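Local coordinates for protein carboxypeptidase D (Drosophila melanogaster, PDB 3MN8) that releases C-terminal arginine or lysine from peptides and proteins as a zinc metallocarboxypeptidase, processing growth factors, peptide hormones and neuropeptides, at residues 91-102 and 133-144. Numbering follows the deposited sequence.
Sequences TPPVKYIANMHG and NSTDIYLVPTMN. With ZN (zinc ion), chain F; NAG (2-acetamido-2-deoxy-beta-D-glucopyranose), chain E; GEM ((2-guanidinoethylmercapto)succinic acid), chain G.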
loop_
_atom_site.group_PDB
_atom_site.type_symbol
_atom_site.label_atom_id
_atom_site.label_comp_id
_atom_site.label_asym_id
_atom_site.label_seq_id
_atom_site.Cartn_x
_atom_site.Cartn_y
_atom_site.Cartn_z
ATOM N N THR A 91 16.058 4.282 1.077
ATOM C CA THR A 91 15.058 3.588 1.874
ATOM C C THR A 91 13.695 3.780 1.235
ATOM O O THR A 91 13.295 4.922 0.977
ATOM C CB THR A 91 14.976 4.087 3.328
ATOM O OG1 THR A 91 16.195 3.774 4.017
ATOM C CG2 THR A 91 13.819 3.405 4.035
ATOM N N PRO A 92 12.987 2.660 0.973
ATOM C CA PRO A 92 11.660 2.626 0.346
ATOM C C PRO A 92 10.564 3.152 1.261
ATOM O O PRO A 92 10.368 2.618 2.358
ATOM C CB PRO A 92 11.420 1.133 0.090
ATOM C CG PRO A 92 12.751 0.463 0.291
ATOM C CD PRO A 92 13.504 1.307 1.247
ATOM N N PRO A 93 9.846 4.190 0.814
ATOM C CA PRO A 93 8.625 4.576 1.523
ATOM C C PRO A 93 7.508 3.636 1.093
ATOM O O PRO A 93 7.403 3.247 -0.074
ATOM C CB PRO A 93 8.349 6.013 1.040
ATOM C CG PRO A 93 9.247 6.236 -0.133
ATOM C CD PRO A 93 10.052 4.979 -0.404
ATOM N N VAL A 94 6.678 3.251 2.049
ATOM C CA VAL A 94 5.609 2.320 1.782
ATOM C C VAL A 94 4.420 2.766 2.613
ATOM O O VAL A 94 4.602 3.487 3.600
ATOM C CB VAL A 94 6.019 0.895 2.188
ATOM C CG1 VAL A 94 4.923 -0.094 1.843
ATOM C CG2 VAL A 94 7.336 0.507 1.520
ATOM N N LYS A 95 3.212 2.357 2.220
ATOM C CA LYS A 95 2.001 2.680 2.983
ATOM C C LYS A 95 0.983 1.539 3.054
ATOM O O LYS A 95 0.863 0.719 2.139
ATOM C CB LYS A 95 1.330 3.945 2.441
ATOM C CG LYS A 95 0.797 3.831 1.025
ATOM C CD LYS A 95 1.310 4.993 0.178
ATOM C CE LYS A 95 0.311 5.367 -0.912
ATOM N NZ LYS A 95 -0.128 4.223 -1.757
ATOM N N TYR A 96 0.266 1.491 4.169
ATOM C CA TYR A 96 -0.903 0.627 4.310
ATOM C C TYR A 96 -2.130 1.492 4.602
ATOM O O TYR A 96 -2.126 2.289 5.549
ATOM C CB TYR A 96 -0.706 -0.371 5.451
ATOM C CG TYR A 96 0.012 -1.635 5.047
ATOM C CD1 TYR A 96 0.059 -2.034 3.717
ATOM C CD2 TYR A 96 0.634 -2.441 5.999
ATOM C CE1 TYR A 96 0.696 -3.199 3.346
ATOM C CE2 TYR A 96 1.283 -3.610 5.635
ATOM C CZ TYR A 96 1.313 -3.981 4.300
ATOM O OH TYR A 96 1.957 -5.131 3.896
ATOM N N ILE A 97 -3.175 1.375 3.789
ATOM C CA ILE A 97 -4.404 2.086 4.126
ATOM C C ILE A 97 -5.508 1.087 4.426
ATOM O O ILE A 97 -5.510 -0.017 3.879
ATOM C CB ILE A 97 -4.860 3.102 3.044
ATOM C CG1 ILE A 97 -3.794 4.187 2.792
ATOM C CG2 ILE A 97 -6.131 3.791 3.508
ATOM C CD1 ILE A 97 -2.763 3.846 1.758
ATOM N N ALA A 98 -6.432 1.469 5.305
ATOM C CA ALA A 98 -7.565 0.617 5.634
ATOM C C ALA A 98 -8.875 1.403 5.725
ATOM O O ALA A 98 -8.891 2.629 5.657
ATOM C CB ALA A 98 -7.296 -0.112 6.928
ATOM N N ASN A 99 -9.973 0.674 5.867
ATOM C CA ASN A 99 -11.269 1.253 6.198
ATOM C C ASN A 99 -11.741 2.380 5.289
ATOM O O ASN A 99 -12.387 3.324 5.764
ATOM C CB ASN A 99 -11.280 1.741 7.649
ATOM C CG ASN A 99 -12.687 2.009 8.159
ATOM O OD1 ASN A 99 -12.994 3.101 8.627
ATOM N ND2 ASN A 99 -13.552 1.012 8.049
ATOM N N MET A 100 -11.440 2.290 3.993
ATOM C CA MET A 100 -11.915 3.318 3.072
ATOM C C MET A 100 -13.418 3.181 2.930
ATOM O O MET A 100 -14.144 4.170 2.814
ATOM C CB MET A 100 -11.208 3.250 1.719
ATOM C CG MET A 100 -11.719 2.187 0.771
ATOM S SD MET A 100 -10.831 2.272 -0.795
ATOM C CE MET A 100 -10.887 4.036 -1.105
ATOM N N HIS A 101 -13.886 1.941 2.947
ATOM C CA HIS A 101 -15.297 1.686 3.142
ATOM C C HIS A 101 -15.481 1.508 4.643
ATOM O O HIS A 101 -15.045 0.496 5.229
ATOM C CB HIS A 101 -15.751 0.458 2.358
ATOM C CG HIS A 101 -15.580 0.604 0.878
ATOM N ND1 HIS A 101 -14.593 -0.048 0.173
ATOM C CD2 HIS A 101 -16.255 1.354 -0.023
ATOM C CE1 HIS A 101 -14.681 0.279 -1.105
ATOM N NE2 HIS A 101 -15.681 1.129 -1.251
ATOM N N GLY A 102 -16.089 2.527 5.255
ATOM C CA GLY A 102 -16.290 2.593 6.692
ATOM C C GLY A 102 -16.828 1.339 7.374
ATOM O O GLY A 102 -16.530 1.091 8.542
ATOM N N ASN A 133 14.471 -0.676 10.019
ATOM C CA ASN A 133 15.689 0.015 9.633
ATOM C C ASN A 133 15.741 0.311 8.132
ATOM O O ASN A 133 16.264 1.345 7.705
ATOM C CB ASN A 133 16.906 -0.820 10.034
ATOM C CG ASN A 133 17.314 -0.606 11.474
ATOM O OD1 ASN A 133 16.600 0.034 12.248
ATOM N ND2 ASN A 133 18.473 -1.139 11.841
ATOM N N SER A 134 15.179 -0.595 7.338
ATOM C CA SER A 134 15.396 -0.591 5.896
ATOM C C SER A 134 14.205 -0.077 5.116
ATOM O O SER A 134 14.286 0.090 3.898
ATOM C CB SER A 134 15.731 -2.004 5.418
ATOM O OG SER A 134 14.752 -2.929 5.866
ATOM N N THR A 135 13.099 0.160 5.814
ATOM C CA THR A 135 11.867 0.596 5.160
ATOM C C THR A 135 11.234 1.766 5.880
ATOM O O THR A 135 11.245 1.832 7.111
ATOM C CB THR A 135 10.816 -0.530 5.098
ATOM O OG1 THR A 135 11.462 -1.809 4.980
ATOM C CG2 THR A 135 9.888 -0.308 3.915
ATOM N N ASP A 136 10.677 2.684 5.102
ATOM C CA ASP A 136 9.964 3.834 5.647
ATOM C C ASP A 136 8.469 3.563 5.570
ATOM O O ASP A 136 7.872 3.589 4.486
ATOM C CB ASP A 136 10.296 5.075 4.843
ATOM C CG ASP A 136 10.645 6.245 5.713
ATOM O OD1 ASP A 136 11.629 6.160 6.479
ATOM O OD2 ASP A 136 9.938 7.264 5.618
ATOM N N ILE A 137 7.863 3.310 6.723
ATOM C CA ILE A 137 6.534 2.758 6.746
ATOM C C ILE A 137 5.466 3.725 7.260
ATOM O O ILE A 137 5.624 4.345 8.314
ATOM C CB ILE A 137 6.519 1.477 7.561
ATOM C CG1 ILE A 137 7.462 0.429 6.929
ATOM C CG2 ILE A 137 5.092 0.966 7.697
ATOM C CD1 ILE A 137 7.837 -0.737 7.873
ATOM N N TYR A 138 4.376 3.841 6.501
ATOM C CA TYR A 138 3.225 4.664 6.878
ATOM C C TYR A 138 1.929 3.848 7.019
ATOM O O TYR A 138 1.535 3.104 6.103
ATOM C CB TYR A 138 2.996 5.763 5.847
ATOM C CG TYR A 138 4.133 6.737 5.713
ATOM C CD1 TYR A 138 5.267 6.410 4.998
ATOM C CD2 TYR A 138 4.057 7.994 6.291
ATOM C CE1 TYR A 138 6.297 7.308 4.862
ATOM C CE2 TYR A 138 5.077 8.896 6.161
ATOM C CZ TYR A 138 6.196 8.551 5.445
ATOM O OH TYR A 138 7.243 9.439 5.310
ATOM N N LEU A 139 1.268 4.016 8.164
ATOM C CA LEU A 139 0.046 3.281 8.478
ATOM C C LEU A 139 -1.169 4.206 8.621
ATOM O O LEU A 139 -1.183 5.137 9.445
ATOM C CB LEU A 139 0.232 2.447 9.748
ATOM C CG LEU A 139 1.476 1.557 9.823
ATOM C CD1 LEU A 139 1.496 0.776 11.141
ATOM C CD2 LEU A 139 1.533 0.619 8.617
ATOM N N VAL A 140 -2.183 3.939 7.800
ATOM C CA VAL A 140 -3.435 4.681 7.821
ATOM C C VAL A 140 -4.592 3.721 8.138
ATOM O O VAL A 140 -5.242 3.183 7.228
ATOM C CB VAL A 140 -3.691 5.375 6.461
ATOM C CG1 VAL A 140 -4.875 6.343 6.555
ATOM C CG2 VAL A 140 -2.435 6.098 5.980
ATOM N N PRO A 141 -4.844 3.489 9.436
ATOM C CA PRO A 141 -5.917 2.602 9.909
ATOM C C PRO A 141 -7.289 2.907 9.293
ATOM O O PRO A 141 -8.037 1.982 8.976
ATOM C CB PRO A 141 -5.939 2.864 11.422
ATOM C CG PRO A 141 -4.560 3.265 11.740
ATOM C CD PRO A 141 -4.063 4.046 10.555
ATOM N N THR A 142 -7.628 4.184 9.149
ATOM C CA THR A 142 -8.867 4.562 8.476
ATOM C C THR A 142 -8.682 5.727 7.520
ATOM O O THR A 142 -7.841 6.616 7.726
ATOM C CB THR A 142 -10.013 4.917 9.448
ATOM O OG1 THR A 142 -11.176 5.262 8.685
ATOM C CG2 THR A 142 -9.649 6.106 10.303
ATOM N N MET A 143 -9.504 5.705 6.479
ATOM C CA MET A 143 -9.497 6.704 5.422
ATOM C C MET A 143 -10.936 7.228 5.310
ATOM O O MET A 143 -11.238 8.121 4.514
ATOM C CB MET A 143 -9.032 6.035 4.130
ATOM C CG MET A 143 -8.790 6.955 2.978
ATOM S SD MET A 143 -8.574 6.014 1.456
ATOM C CE MET A 143 -9.290 7.168 0.281
ATOM N N ASN A 144 -11.821 6.663 6.131
ATOM C CA ASN A 144 -13.215 7.068 6.149
ATOM C C ASN A 144 -13.821 7.012 7.557
ATOM O O ASN A 144 -14.625 6.122 7.870
ATOM C CB ASN A 144 -14.022 6.216 5.182
ATOM C CG ASN A 144 -15.450 6.691 5.051
ATOM O OD1 ASN A 144 -15.814 7.755 5.567
ATOM N ND2 ASN A 144 -16.272 5.909 4.360
HETATM ZN ZN ZN F . -14.393 -2.177 0.345
HETATM C C1 NAG E . 18.553 -1.087 13.273
HETATM C C2 NAG E . 19.701 -2.095 13.258
HETATM C C3 NAG E . 20.491 -2.120 14.561
HETATM C C4 NAG E . 20.758 -0.702 15.061
HETATM C C5 NAG E . 19.479 0.122 15.027
HETATM C C6 NAG E . 19.753 1.555 15.441
HETATM C C7 NAG E . 18.451 -4.238 13.630
HETATM C C8 NAG E . 17.542 -3.656 14.682
HETATM N N2 NAG E . 19.227 -3.428 12.900
HETATM O O3 NAG E . 21.709 -2.806 14.340
HETATM O O4 NAG E . 21.268 -0.725 16.379
HETATM O O5 NAG E . 18.989 0.169 13.714
HETATM O O6 NAG E . 20.412 2.185 14.363
HETATM O O7 NAG E . 18.457 -5.455 13.445
HETATM C C8 GEM G . -14.361 -3.576 -4.304
HETATM S S7 GEM G . -12.641 -3.160 -4.362
HETATM C C6 GEM G . -11.931 -4.757 -4.646
HETATM C C5 GEM G . -12.514 -5.484 -5.855
HETATM N N3 GEM G . -12.071 -4.777 -7.047
HETATM C C1 GEM G . -12.487 -4.973 -8.293
HETATM N N4 GEM G . -11.991 -4.247 -9.288
HETATM N N2 GEM G . -13.409 -5.895 -8.551
HETATM C C9 GEM G . -15.133 -2.284 -4.316
HETATM O O14 GEM G . -14.490 -1.212 -4.257
HETATM O O15 GEM G . -16.380 -2.321 -4.392
HETATM C C10 GEM G . -14.733 -4.458 -3.100
HETATM C C11 GEM G . -14.642 -3.817 -1.721
HETATM O O12 GEM G . -14.027 -4.452 -0.829
HETATM O O13 GEM G . -15.204 -2.713 -1.504
#
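Ile97 packs against both Val140 and Met143: its CG1 runs alongside Val140, while CG2 reaches Met143 CB at 3.7 Å. Met100 lies beside Met143, with Met100 CE 3.8 Å from Met143 CE, and helix 196-205 covers Val140 and Met143. Through the sheet, Leu139 CD2 sits 4.0 Å from Tyr96 CB, under helix 106-121. Between these apolar patches, strands 93-97 and 136-140 run parallel, their axes 19° apart. Six backbone hydrogen bonds join them, from Asp136 N to Pro92 O (2.8 Å) at one end to Ala98 N to Val140 O (2.8 Å) at the other. Beyond the strands, Thr142 OG1 donates to Asn99 OD1 (2.8 Å), in the carbonyl plane on a lone pair. The same hydroxyl accepts from Asn144 N, an ST turn, and Asn99 ND2 binds Gly102 O, so both ends of the Asn99 amide are held. Asn144 ND2 reaches Met100 O (3.2 Å) from above the carbonyl plane, while its OD1 caps Gly147 N. His101 ND1 binds zinc at 2.1 Å with Glu104, His217 and the inhibitor, while NE2 is hydrogen-bonded to Asp172. These bonds tie the His101 loop to the loop after strand 136-140, consistent with a firmly positioned zinc ligand.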